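Ethylbenzene dehydrogenase alpha-subunit (Aromatoleum aromaticum, PDB 2IVF) is the molybdenum-bearing subunit of a molybdopterin oxidoreductase, and holds a molybdenum atom, the cofactors MGD and MD1 and an iron-sulfur cluster. Local coordinates at residues A241-D246 with R439-I444; E248-T253 with H266-A271; R322-E327 with W471-T476; S460-M465 with G477-A482. All blocks are in the same frame, centred on the assembly; numbering follows the deposited sequence.

Contact 1. Residues A241-D246 with R439-I444; sequences ADNLLD and RTCSYI
C441 meets N243 and L244 where a 3-10 segment, 241-246, lies against strand 440-444, which within this chain is an outermost strand of a four-stranded parallel sheet in the molybdopterin oxidoreductase family region. From its CA the cysteine side chain heads toward the 3-10 segment. Its CB first comes within 4.2 Å of CD2 of L244, a marginal approach. One bond further, SG is held anti to the backbone N of its own residue (chi1 -169°) and touches two neighbours: CD2 of L244 at 3.9 Å, and ND2 of N243 at 3.6 Å. The leucine makes this apolar contact through a single methyl, although its CB leaves the backbone to one side of the strand. The side chain of N243 leaves its backbone toward the strand, but its amide is engaged beyond it. ND2 donates to the carbonyl of T476 and OD1 accepts from the backbone N of G475, so both ends of the amide are bonded and its rotation is fixed by the loop 471-476. At the far end of the contact R439 lies with its guanidinium directed to the carbonyl of P474, while OD2 of D246 is hydrogen-bonded to the hydroxyl of Y119. What joins these two residues across the contact is the aliphatic stem: R439 CG rests 3.8 Å from the backbone O of D246.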
loop_
_atom_site.group_PDB
_atom_site.type_symbol
_atom_site.label_atom_id
_atom_site.label_comp_id
_atom_site.label_asym_id
_atom_site.label_seq_id
_atom_site.Cartn_x
_atom_site.Cartn_y
_atom_site.Cartn_z
ATOM N N ALA A 241 12.159 10.638 9.529
ATOM C CA ALA A 241 10.853 11.268 9.241
ATOM C C ALA A 241 10.511 12.380 10.220
ATOM O O ALA A 241 9.777 13.321 9.840
ATOM C CB ALA A 241 9.749 10.237 9.181
ATOM N N ASP A 242 11.007 12.262 11.459
ATOM C CA ASP A 242 10.723 13.263 12.504
ATOM C C ASP A 242 11.467 14.580 12.234
ATOM O O ASP A 242 11.119 15.592 12.824
ATOM C CB ASP A 242 10.976 12.739 13.927
ATOM C CG ASP A 242 12.416 12.239 14.158
ATOM O OD1 ASP A 242 13.181 12.186 13.167
ATOM O OD2 ASP A 242 12.753 11.825 15.304
ATOM N N ASN A 243 12.412 14.569 11.274
ATOM C CA ASN A 243 13.088 15.796 10.801
ATOM C C ASN A 243 12.068 16.799 10.241
ATOM O O ASN A 243 12.251 18.020 10.373
ATOM C CB ASN A 243 14.100 15.477 9.717
ATOM C CG ASN A 243 14.962 16.678 9.317
ATOM O OD1 ASN A 243 15.543 17.344 10.168
ATOM N ND2 ASN A 243 15.063 16.934 8.016
ATOM N N LEU A 244 10.956 16.305 9.713
ATOM C CA LEU A 244 9.886 17.200 9.229
ATOM C C LEU A 244 9.321 18.071 10.329
ATOM O O LEU A 244 8.829 19.161 10.072
ATOM C CB LEU A 244 8.726 16.405 8.618
ATOM C CG LEU A 244 8.899 15.591 7.343
ATOM C CD1 LEU A 244 7.506 15.118 6.865
ATOM C CD2 LEU A 244 9.668 16.379 6.273
ATOM N N LEU A 245 9.418 17.621 11.574
ATOM C CA LEU A 245 8.923 18.417 12.668
ATOM C C LEU A 245 9.766 19.668 12.955
ATOM O O LEU A 245 9.340 20.539 13.709
ATOM C CB LEU A 245 8.844 17.576 13.891
ATOM C CG LEU A 245 7.826 16.430 13.818
ATOM C CD1 LEU A 245 7.978 15.537 15.055
ATOM C CD2 LEU A 245 6.413 17.025 13.697
ATOM N N ASP A 246 10.962 19.726 12.359
ATOM C CA ASP A 246 11.812 20.890 12.405
ATOM C C ASP A 246 11.782 21.793 11.155
ATOM O O ASP A 246 12.484 22.784 11.110
ATOM C CB ASP A 246 13.246 20.429 12.654
ATOM C CG ASP A 246 13.461 19.940 14.082
ATOM O OD1 ASP A 246 12.868 20.548 14.982
ATOM O OD2 ASP A 246 14.252 19.006 14.289
ATOM N N ARG A 439 12.772 27.533 6.821
ATOM C CA ARG A 439 13.487 26.273 6.888
ATOM C C ARG A 439 12.701 25.201 6.131
ATOM O O ARG A 439 11.568 24.869 6.452
ATOM C CB ARG A 439 13.716 25.871 8.347
ATOM C CG ARG A 439 14.523 24.630 8.513
ATOM C CD ARG A 439 16.020 24.853 8.118
ATOM N NE ARG A 439 16.644 26.011 8.754
ATOM C CZ ARG A 439 17.195 26.039 9.967
ATOM N NH1 ARG A 439 17.226 24.967 10.750
ATOM N NH2 ARG A 439 17.724 27.174 10.415
ATOM N N THR A 440 13.327 24.657 5.105
ATOM C CA THR A 440 12.637 23.914 4.082
ATOM C C THR A 440 13.247 22.522 3.924
ATOM O O THR A 440 14.451 22.379 3.845
ATOM C CB THR A 440 12.685 24.632 2.755
ATOM O OG1 THR A 440 12.019 25.917 2.867
ATOM C CG2 THR A 440 12.095 23.728 1.615
ATOM N N CYS A 441 12.374 21.528 3.968
ATOM C CA CYS A 441 12.734 20.133 3.826
ATOM C C CYS A 441 11.858 19.668 2.657
ATOM O O CYS A 441 10.667 20.063 2.519
ATOM C CB CYS A 441 12.391 19.346 5.090
ATOM S SG CYS A 441 13.110 17.673 5.087
ATOM N N SER A 442 12.447 18.831 1.819
ATOM C CA SER A 442 11.753 18.202 0.742
ATOM C C SER A 442 11.801 16.685 0.877
ATOM O O SER A 442 12.698 16.091 1.526
ATOM C CB SER A 442 12.399 18.620 -0.609
ATOM O OG SER A 442 12.440 20.020 -0.753
ATOM N N TYR A 443 10.835 16.042 0.258
ATOM C CA TYR A 443 11.018 14.630 -0.103
ATOM C C TYR A 443 10.800 14.510 -1.578
ATOM O O TYR A 443 9.677 14.590 -2.057
ATOM C CB TYR A 443 10.063 13.690 0.635
ATOM C CG TYR A 443 10.484 12.229 0.494
ATOM C CD1 TYR A 443 10.031 11.438 -0.585
ATOM C CD2 TYR A 443 11.388 11.678 1.374
ATOM C CE1 TYR A 443 10.451 10.129 -0.710
ATOM C CE2 TYR A 443 11.775 10.366 1.269
ATOM C CZ TYR A 443 11.309 9.602 0.225
ATOM O OH TYR A 443 11.775 8.301 0.055
ATOM N N ILE A 444 11.911 14.326 -2.276
ATOM C CA ILE A 444 11.927 13.951 -3.650
ATOM C C ILE A 444 11.851 12.440 -3.729
ATOM O O ILE A 444 12.761 11.736 -3.284
ATOM C CB ILE A 444 13.263 14.345 -4.328
ATOM C CG1 ILE A 444 13.587 15.819 -4.072
ATOM C CG2 ILE A 444 13.156 14.089 -5.843
ATOM C CD1 ILE A 444 14.936 16.244 -4.626
#

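Contact 2. Residues E248-T253 with H266-A271; sequences ELIFMT and HFLSEA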
loop_
_atom_site.group_PDB
_atom_site.type_symbol
_atom_site.label_atom_id
_atom_site.label_comp_id
_atom_site.label_asym_id
_atom_site.label_seq_id
_atom_site.Cartn_x
_atom_site.Cartn_y
_atom_site.Cartn_z
ATOM N N GLU A 248 9.781 24.285 8.445
ATOM C CA GLU A 248 8.680 25.274 8.410
ATOM C C GLU A 248 7.958 25.176 7.084
ATOM O O GLU A 248 6.827 25.603 6.932
ATOM C CB GLU A 248 9.250 26.684 8.602
ATOM C CG GLU A 248 9.919 26.866 9.905
ATOM C CD GLU A 248 10.641 28.180 10.016
ATOM O OE1 GLU A 248 11.342 28.579 9.071
ATOM O OE2 GLU A 248 10.523 28.802 11.090
ATOM N N LEU A 249 8.617 24.587 6.093
ATOM C CA LEU A 249 8.037 24.497 4.752
ATOM C C LEU A 249 8.508 23.175 4.211
ATOM O O LEU A 249 9.706 22.875 4.331
ATOM C CB LEU A 249 8.575 25.581 3.823
ATOM C CG LEU A 249 8.104 25.656 2.372
ATOM C CD1 LEU A 249 6.579 25.799 2.320
ATOM C CD2 LEU A 249 8.830 26.849 1.630
ATOM N N ILE A 250 7.558 22.341 3.785
ATOM C CA ILE A 250 7.831 20.967 3.360
ATOM C C ILE A 250 7.322 20.774 1.932
ATOM O O ILE A 250 6.132 21.036 1.624
ATOM C CB ILE A 250 7.142 19.932 4.266
ATOM C CG1 ILE A 250 7.600 20.081 5.728
ATOM C CG2 ILE A 250 7.360 18.493 3.721
ATOM C CD1 ILE A 250 6.686 19.464 6.799
ATOM N N PHE A 251 8.204 20.319 1.061
ATOM C CA PHE A 251 7.865 19.979 -0.322
ATOM C C PHE A 251 7.896 18.479 -0.574
ATOM O O PHE A 251 8.971 17.859 -0.543
ATOM C CB PHE A 251 8.866 20.629 -1.306
ATOM C CG PHE A 251 8.729 22.089 -1.429
ATOM C CD1 PHE A 251 7.755 22.650 -2.248
ATOM C CD2 PHE A 251 9.600 22.928 -0.767
ATOM C CE1 PHE A 251 7.622 24.018 -2.359
ATOM C CE2 PHE A 251 9.493 24.290 -0.904
ATOM C CZ PHE A 251 8.486 24.846 -1.675
ATOM N N MET A 252 6.722 17.892 -0.836
ATOM C CA MET A 252 6.610 16.501 -1.269
ATOM C C MET A 252 6.531 16.543 -2.769
ATOM O O MET A 252 5.572 17.104 -3.296
ATOM C CB MET A 252 5.338 15.871 -0.704
ATOM C CG MET A 252 5.383 15.753 0.802
ATOM S SD MET A 252 6.481 14.377 1.221
ATOM C CE MET A 252 7.170 14.917 2.756
ATOM N N THR A 253 7.521 15.971 -3.465
ATOM C CA THR A 253 7.582 16.127 -4.911
ATOM C C THR A 253 8.009 14.811 -5.529
ATOM O O THR A 253 8.754 14.055 -4.909
ATOM C CB THR A 253 8.548 17.244 -5.308
ATOM O OG1 THR A 253 8.510 17.359 -6.723
ATOM C CG2 THR A 253 9.988 17.019 -4.817
ATOM N N HIS A 266 2.383 10.191 9.108
ATOM C CA HIS A 266 1.900 11.007 10.235
ATOM C C HIS A 266 2.784 12.194 10.573
ATOM O O HIS A 266 2.277 13.258 10.995
ATOM C CB HIS A 266 1.684 10.135 11.466
ATOM C CG HIS A 266 2.939 9.648 12.128
ATOM N ND1 HIS A 266 3.549 10.341 13.144
ATOM C CD2 HIS A 266 3.634 8.491 11.992
ATOM C CE1 HIS A 266 4.587 9.653 13.582
ATOM N NE2 HIS A 266 4.676 8.533 12.887
ATOM N N PHE A 267 4.096 12.033 10.402
ATOM C CA PHE A 267 5.042 13.135 10.673
ATOM C C PHE A 267 4.739 14.341 9.753
ATOM O O PHE A 267 4.866 15.483 10.169
ATOM C CB PHE A 267 6.497 12.675 10.505
ATOM C CG PHE A 267 6.988 11.796 11.618
ATOM C CD1 PHE A 267 7.246 12.330 12.875
ATOM C CD2 PHE A 267 7.272 10.464 11.395
ATOM C CE1 PHE A 267 7.712 11.551 13.907
ATOM C CE2 PHE A 267 7.752 9.647 12.435
ATOM C CZ PHE A 267 8.005 10.178 13.664
ATOM N N LEU A 268 4.319 14.063 8.528
ATOM C CA LEU A 268 3.857 15.103 7.605
ATOM C C LEU A 268 2.583 15.794 8.092
ATOM O O LEU A 268 2.555 17.015 8.186
ATOM C CB LEU A 268 3.669 14.551 6.208
ATOM C CG LEU A 268 3.267 15.569 5.137
ATOM C CD1 LEU A 268 4.410 16.617 4.846
ATOM C CD2 LEU A 268 2.887 14.785 3.838
ATOM N N SER A 269 1.516 15.053 8.432
ATOM C CA SER A 269 0.327 15.707 8.971
ATOM C C SER A 269 0.512 16.397 10.309
ATOM O O SER A 269 -0.151 17.381 10.620
ATOM C CB SER A 269 -0.882 14.767 9.065
ATOM O OG SER A 269 -0.602 13.744 9.985
ATOM N N GLU A 270 1.372 15.840 11.153
ATOM C CA GLU A 270 1.661 16.428 12.433
ATOM C C GLU A 270 2.548 17.673 12.301
ATOM O O GLU A 270 2.326 18.658 12.976
ATOM C CB GLU A 270 2.265 15.352 13.334
ATOM C CG GLU A 270 1.188 14.277 13.599
ATOM C CD GLU A 270 1.692 12.922 13.996
ATOM O OE1 GLU A 270 2.929 12.733 14.039
ATOM O OE2 GLU A 270 0.811 12.056 14.312
ATOM N N ALA A 271 3.498 17.669 11.362
ATOM C CA ALA A 271 4.276 18.868 11.070
ATOM C C ALA A 271 3.349 19.978 10.621
ATOM O O ALA A 271 3.554 21.156 10.918
ATOM C CB ALA A 271 5.327 18.595 9.924
#
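Strand 249-253 and helix 266-271 run roughly antiparallel, their axes 10.4 Å apart at closest approach and their N-to-C directions at 143°. They form the first strand and the covering helix of a beta-alpha-beta crossover, whose next strand, 277-281, pairs parallel with 249-253. Alternate strand residues I250 and M252 point at the helix, which answers with L268 and A271 from one face. I250 and L268 slide past each other in opposite senses, so that CG2 of I250 lies 3.7 Å from CD1 of L268. The ethyl arm of I250 runs on to the next turn, where its CD1 reaches CB of A271 at 3.5 Å. M252 and L268 reach toward one another end to end. The methionine bends at chi2 (-75°), which brings its CE within 3.9 Å of L268 CD1. That leucine methyl thus touches both strand side chains, whereas CD2 of L268 meets M252 alone, at its CG. The strand ends at T253, which touches a bound MGD. Away from the strand, the helix presents E270 to the neighbouring beta-subunit, whose K27 and R233 form salt bridges with OE2. The other carboxylate oxygen stays within the helix: ND1 of H266 donates to OE1 of E270 at 2.6 Å, almost straight at 174°, with the acceptor in the imidazole plane but approached from above the carboxylate plane.

Contact 3. Residues R322-E327 with W471-T476; sequences RQFVCE and WGKPGT
The carbonyl O of K473 is gripped twice by T476, from its backbone N at 3.0 Å and from its hydroxyl OG1 at 2.6 Å. The backbone bond closes a type II beta turn, K473 to T476, with P474 and G475 at its corners. The hydroxyl bond lies in the carbonyl plane, on a lone pair. Just before this turn, in the loop that follows helix 454-467, W471 receives F324 from helix 322-328. The two rings form a T-shaped pair, with planes at 66° and F324 presenting its edge to the face of the indole. With chi1 at -175°, trans to the main-chain nitrogen, the phenyl group of F324 extends outward from the helix, and its CZ sits above the pyrrole part, 3.3 Å from NE1 of W471. CE1 lies over the six-membered side, 3.6 Å from CE2 of W471. The indole N-H is spent on OE1 of Q328, further along the same helix, so helix and loop are tied both by stacking and by a polar bond. K473 arrives at the phenyl ring obliquely, its ammonium bonded to the carbonyl of G469. On the same ring, CE2 of F324 comes 3.6 Å from the backbone O of W471.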
loop_
_atom_site.group_PDB
_atom_site.type_symbol
_atom_site.label_atom_id
_atom_site.label_comp_id
_atom_site.label_asym_id
_atom_site.label_seq_id
_atom_site.Cartn_x
_atom_site.Cartn_y
_atom_site.Cartn_z
ATOM N N ARG A 322 23.218 35.151 0.535
ATOM C CA ARG A 322 24.449 35.426 -0.183
ATOM C C ARG A 322 25.630 34.678 0.406
ATOM O O ARG A 322 26.438 34.101 -0.329
ATOM C CB ARG A 322 24.744 36.930 -0.179
ATOM C CG ARG A 322 25.974 37.323 -0.966
ATOM C CD ARG A 322 26.159 38.856 -1.031
ATOM N NE ARG A 322 25.116 39.453 -1.859
ATOM C CZ ARG A 322 25.230 39.732 -3.154
ATOM N NH1 ARG A 322 26.358 39.518 -3.811
ATOM N NH2 ARG A 322 24.198 40.250 -3.784
ATOM N N GLN A 323 25.739 34.687 1.727
ATOM C CA GLN A 323 26.884 34.061 2.396
ATOM C C GLN A 323 26.960 32.551 2.130
ATOM O O GLN A 323 28.009 32.006 1.808
ATOM C CB GLN A 323 26.787 34.361 3.882
ATOM C CG GLN A 323 28.038 34.087 4.685
ATOM C CD GLN A 323 28.109 34.965 5.932
ATOM O OE1 GLN A 323 27.322 35.923 6.096
ATOM N NE2 GLN A 323 29.044 34.643 6.819
ATOM N N PHE A 324 25.825 31.891 2.246
ATOM C CA PHE A 324 25.698 30.456 2.040
ATOM C C PHE A 324 26.048 30.116 0.612
ATOM O O PHE A 324 26.785 29.155 0.352
ATOM C CB PHE A 324 24.255 30.030 2.346
ATOM C CG PHE A 324 24.007 28.539 2.283
ATOM C CD1 PHE A 324 23.769 27.889 1.072
ATOM C CD2 PHE A 324 23.972 27.786 3.455
ATOM C CE1 PHE A 324 23.534 26.519 1.013
ATOM C CE2 PHE A 324 23.712 26.411 3.412
ATOM C CZ PHE A 324 23.485 25.776 2.198
ATOM N N VAL A 325 25.501 30.885 -0.328
ATOM C CA VAL A 325 25.780 30.667 -1.751
ATOM C C VAL A 325 27.274 30.803 -2.048
ATOM O O VAL A 325 27.891 29.977 -2.713
ATOM C CB VAL A 325 24.907 31.612 -2.590
ATOM C CG1 VAL A 325 25.558 32.043 -3.892
ATOM C CG2 VAL A 325 23.545 30.961 -2.813
ATOM N N CYS A 326 27.863 31.833 -1.497
ATOM C CA CYS A 326 29.271 32.118 -1.711
ATOM C C CYS A 326 30.165 31.071 -1.108
ATOM O O CYS A 326 31.240 30.804 -1.607
ATOM C CB CYS A 326 29.581 33.489 -1.145
ATOM S SG CYS A 326 29.033 34.795 -2.249
ATOM N N GLU A 327 29.711 30.440 -0.047
ATOM C CA GLU A 327 30.555 29.462 0.644
ATOM C C GLU A 327 30.377 28.060 0.076
ATOM O O GLU A 327 31.370 27.345 -0.152
ATOM C CB GLU A 327 30.232 29.529 2.143
ATOM C CG GLU A 327 30.724 28.422 3.027
ATOM C CD GLU A 327 30.099 28.552 4.414
ATOM O OE1 GLU A 327 30.542 29.462 5.162
ATOM O OE2 GLU A 327 29.155 27.778 4.728
ATOM N N TRP A 471 20.264 23.732 3.344
ATOM C CA TRP A 471 20.860 22.415 3.626
ATOM C C TRP A 471 21.854 22.480 4.743
ATOM O O TRP A 471 22.299 23.568 5.128
ATOM C CB TRP A 471 21.379 21.711 2.352
ATOM C CG TRP A 471 22.638 22.255 1.763
ATOM C CD1 TRP A 471 23.861 22.331 2.373
ATOM C CD2 TRP A 471 22.820 22.710 0.418
ATOM N NE1 TRP A 471 24.778 22.830 1.485
ATOM C CE2 TRP A 471 24.166 23.058 0.275
ATOM C CE3 TRP A 471 21.961 22.858 -0.680
ATOM C CZ2 TRP A 471 24.681 23.582 -0.913
ATOM C CZ3 TRP A 471 22.465 23.336 -1.872
ATOM C CH2 TRP A 471 23.818 23.710 -1.986
ATOM N N GLY A 472 22.134 21.301 5.303
ATOM C CA GLY A 472 23.060 21.160 6.387
ATOM C C GLY A 472 22.564 21.615 7.738
ATOM O O GLY A 472 23.354 21.742 8.675
ATOM N N LYS A 473 21.241 21.772 7.837
ATOM C CA LYS A 473 20.598 22.334 9.013
ATOM C C LYS A 473 19.418 21.471 9.446
ATOM O O LYS A 473 18.798 20.737 8.636
ATOM C CB LYS A 473 20.117 23.745 8.702
ATOM C CG LYS A 473 21.193 24.712 8.265
ATOM C CD LYS A 473 20.546 25.968 7.625
ATOM C CE LYS A 473 21.646 26.942 7.213
ATOM N NZ LYS A 473 21.110 28.155 6.558
ATOM N N PRO A 474 19.141 21.486 10.739
ATOM C CA PRO A 474 17.950 20.783 11.193
ATOM C C PRO A 474 16.749 21.222 10.399
ATOM O O PRO A 474 16.633 22.405 10.071
ATOM C CB PRO A 474 17.831 21.216 12.648
ATOM C CG PRO A 474 19.172 21.482 13.077
ATOM C CD PRO A 474 19.874 22.091 11.861
ATOM N N GLY A 475 15.899 20.263 10.035
ATOM C CA GLY A 475 14.736 20.523 9.238
ATOM C C GLY A 475 15.010 20.739 7.773
ATOM O O GLY A 475 14.160 21.232 7.068
ATOM N N THR A 476 16.181 20.356 7.287
ATOM C CA THR A 476 16.452 20.345 5.866
ATOM C C THR A 476 16.740 18.907 5.442
ATOM O O THR A 476 16.935 18.026 6.270
ATOM C CB THR A 476 17.648 21.213 5.507
ATOM O OG1 THR A 476 18.847 20.648 6.074
ATOM C CG2 THR A 476 17.451 22.639 6.049
#

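Contact 4. Residues S460-M465 with G477-A482; sequences SLFLAM and GAFAWA
The ring of F462 meets its neighbours in the 477-482 loop at its edge, near its own plane, where CB of A478 and CE2 of F479 both lie. The two phenyl side chains cross at about a right angle. CE1 of F462 is 3.6 Å from the A478 methyl, and CZ, one atom round the rim, is 3.8 Å from the same CB. CZ also reaches CE2 of F479 at 3.9 Å, so this one rim atom serves both partners. Outside the pair, F462 makes an edge-to-face contact with F232 and F479 stacks on Y225, which makes the contact part of a larger aromatic cluster. The methyl of A228, on helix 226-232, touches both phenyl groups as well. F462 leaves its helix to one side of the loop, but with CG anti to the carbonyl carbon (chi1 -65°) its far end turns back to the loop. The loop is held close to the sheet by backbone bonds, G477 pairing with S442 and A478 with I444, and I444 is also touched by F462. A buried helix thus packs beside a loop bonded to strand 440-444, an outermost strand of the parallel sheet within this chain, in the molybdopterin oxidoreductase region, and the loop carries the side chain of F479 to about 8 Å from a bound MGD and about 12 Å from the molybdenum atom.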
loop_
_atom_site.group_PDB
_atom_site.type_symbol
_atom_site.label_atom_id
_atom_site.label_comp_id
_atom_site.label_asym_id
_atom_site.label_seq_id
_atom_site.Cartn_x
_atom_site.Cartn_y
_atom_site.Cartn_z
ATOM N N SER A 460 17.587 21.770 -10.306
ATOM C CA SER A 460 16.881 23.032 -10.206
ATOM C C SER A 460 16.338 23.199 -8.799
ATOM O O SER A 460 16.407 24.276 -8.231
ATOM C CB SER A 460 15.770 23.098 -11.257
ATOM O OG SER A 460 16.279 22.971 -12.540
ATOM N N LEU A 461 15.811 22.123 -8.223
ATOM C CA LEU A 461 15.366 22.158 -6.813
ATOM C C LEU A 461 16.552 22.443 -5.904
ATOM O O LEU A 461 16.484 23.309 -5.038
ATOM C CB LEU A 461 14.692 20.832 -6.410
ATOM C CG LEU A 461 14.148 20.654 -4.978
ATOM C CD1 LEU A 461 13.016 19.554 -4.949
ATOM C CD2 LEU A 461 15.278 20.286 -3.993
ATOM N N PHE A 462 17.680 21.770 -6.107
ATOM C CA PHE A 462 18.845 22.089 -5.283
ATOM C C PHE A 462 19.368 23.503 -5.426
ATOM O O PHE A 462 19.904 24.065 -4.465
ATOM C CB PHE A 462 19.943 21.041 -5.495
ATOM C CG PHE A 462 19.538 19.700 -5.024
ATOM C CD1 PHE A 462 19.026 19.569 -3.759
ATOM C CD2 PHE A 462 19.631 18.570 -5.821
ATOM C CE1 PHE A 462 18.598 18.317 -3.260
ATOM C CE2 PHE A 462 19.209 17.325 -5.312
ATOM C CZ PHE A 462 18.669 17.220 -4.057
ATOM N N LEU A 463 19.186 24.116 -6.591
ATOM C CA LEU A 463 19.579 25.509 -6.790
ATOM C C LEU A 463 18.739 26.416 -5.915
ATOM O O LEU A 463 19.257 27.295 -5.274
ATOM C CB LEU A 463 19.473 25.901 -8.281
ATOM C CG LEU A 463 19.744 27.375 -8.571
ATOM C CD1 LEU A 463 21.176 27.777 -8.101
ATOM C CD2 LEU A 463 19.518 27.678 -10.076
ATOM N N ALA A 464 17.439 26.137 -5.827
ATOM C CA ALA A 464 16.555 26.899 -4.931
ATOM C C ALA A 464 16.920 26.698 -3.458
ATOM O O ALA A 464 16.842 27.639 -2.644
ATOM C CB ALA A 464 15.068 26.507 -5.201
ATOM N N MET A 465 17.261 25.459 -3.099
ATOM C CA MET A 465 17.721 25.159 -1.746
ATOM C C MET A 465 19.033 25.879 -1.461
ATOM O O MET A 465 19.225 26.387 -0.385
ATOM C CB MET A 465 17.857 23.662 -1.514
ATOM C CG MET A 465 16.571 22.923 -1.730
ATOM S SD MET A 465 15.228 23.588 -0.635
ATOM C CE MET A 465 13.789 23.303 -1.667
ATOM N N GLY A 477 16.799 18.702 4.141
ATOM C CA GLY A 477 16.896 17.400 3.570
ATOM C C GLY A 477 16.064 17.315 2.305
ATOM O O GLY A 477 15.266 18.255 1.969
ATOM N N ALA A 478 16.314 16.247 1.553
ATOM C CA ALA A 478 15.638 16.089 0.248
ATOM C C ALA A 478 15.038 14.710 0.007
ATOM O O ALA A 478 14.284 14.561 -0.888
ATOM C CB ALA A 478 16.581 16.482 -0.909
ATOM N N PHE A 479 15.446 13.697 0.767
ATOM C CA PHE A 479 15.093 12.322 0.557
ATOM C C PHE A 479 15.669 11.494 1.712
ATOM O O PHE A 479 16.263 12.048 2.635
ATOM C CB PHE A 479 15.523 11.790 -0.825
ATOM C CG PHE A 479 16.872 12.280 -1.310
ATOM C CD1 PHE A 479 18.063 11.865 -0.721
ATOM C CD2 PHE A 479 16.946 13.109 -2.422
ATOM C CE1 PHE A 479 19.278 12.299 -1.220
ATOM C CE2 PHE A 479 18.157 13.533 -2.923
ATOM C CZ PHE A 479 19.320 13.146 -2.317
ATOM N N ALA A 480 15.491 10.174 1.666
ATOM C CA ALA A 480 15.963 9.291 2.706
ATOM C C ALA A 480 16.790 8.178 2.078
ATOM O O ALA A 480 16.339 7.050 1.972
ATOM C CB ALA A 480 14.804 8.717 3.450
ATOM N N TRP A 481 18.021 8.496 1.708
ATOM C CA TRP A 481 18.836 7.582 0.931
ATOM C C TRP A 481 20.182 7.331 1.598
ATOM O O TRP A 481 21.125 6.949 0.954
ATOM C CB TRP A 481 19.003 8.220 -0.439
ATOM C CG TRP A 481 19.222 7.301 -1.559
ATOM C CD1 TRP A 481 20.142 7.437 -2.554
ATOM C CD2 TRP A 481 18.496 6.110 -1.847
ATOM N NE1 TRP A 481 20.041 6.395 -3.440
ATOM C CE2 TRP A 481 19.035 5.567 -3.022
ATOM C CE3 TRP A 481 17.443 5.449 -1.228
ATOM C CZ2 TRP A 481 18.573 4.406 -3.566
ATOM C CZ3 TRP A 481 16.971 4.292 -1.791
ATOM C CH2 TRP A 481 17.532 3.782 -2.943
ATOM N N ALA A 482 20.284 7.638 2.882
ATOM C CA ALA A 482 21.427 7.256 3.701
ATOM C C ALA A 482 21.050 5.964 4.423
ATOM O O ALA A 482 20.014 5.884 5.060
ATOM C CB ALA A 482 21.746 8.347 4.692
#

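How the contacts relate
All four contacts fall within the molybdopterin oxidoreductase family region, on the same side of the chain's centre. Contacts 1 and 2, about 6 Å apart between centres, share one parallel sheet through its neighbouring strands 440-444 and 249-253, and contact 2 is formed within the chain span that contact 1 closes. Contact 4, centred about 10 Å from contact 1, borders the sheet through helix 454-467, which follows strand 440-444. Contact 3 lies farther out, its centre about 15 Å from that of contact 1. Contacts 3 and 4 alternate along the chain, in the order 322-327, 460-465, 471-476, 477-482, and contacts 1 and 3 also cross. Residues 439-482 thereby tie distant stretches together beside the cofactor-binding sheet.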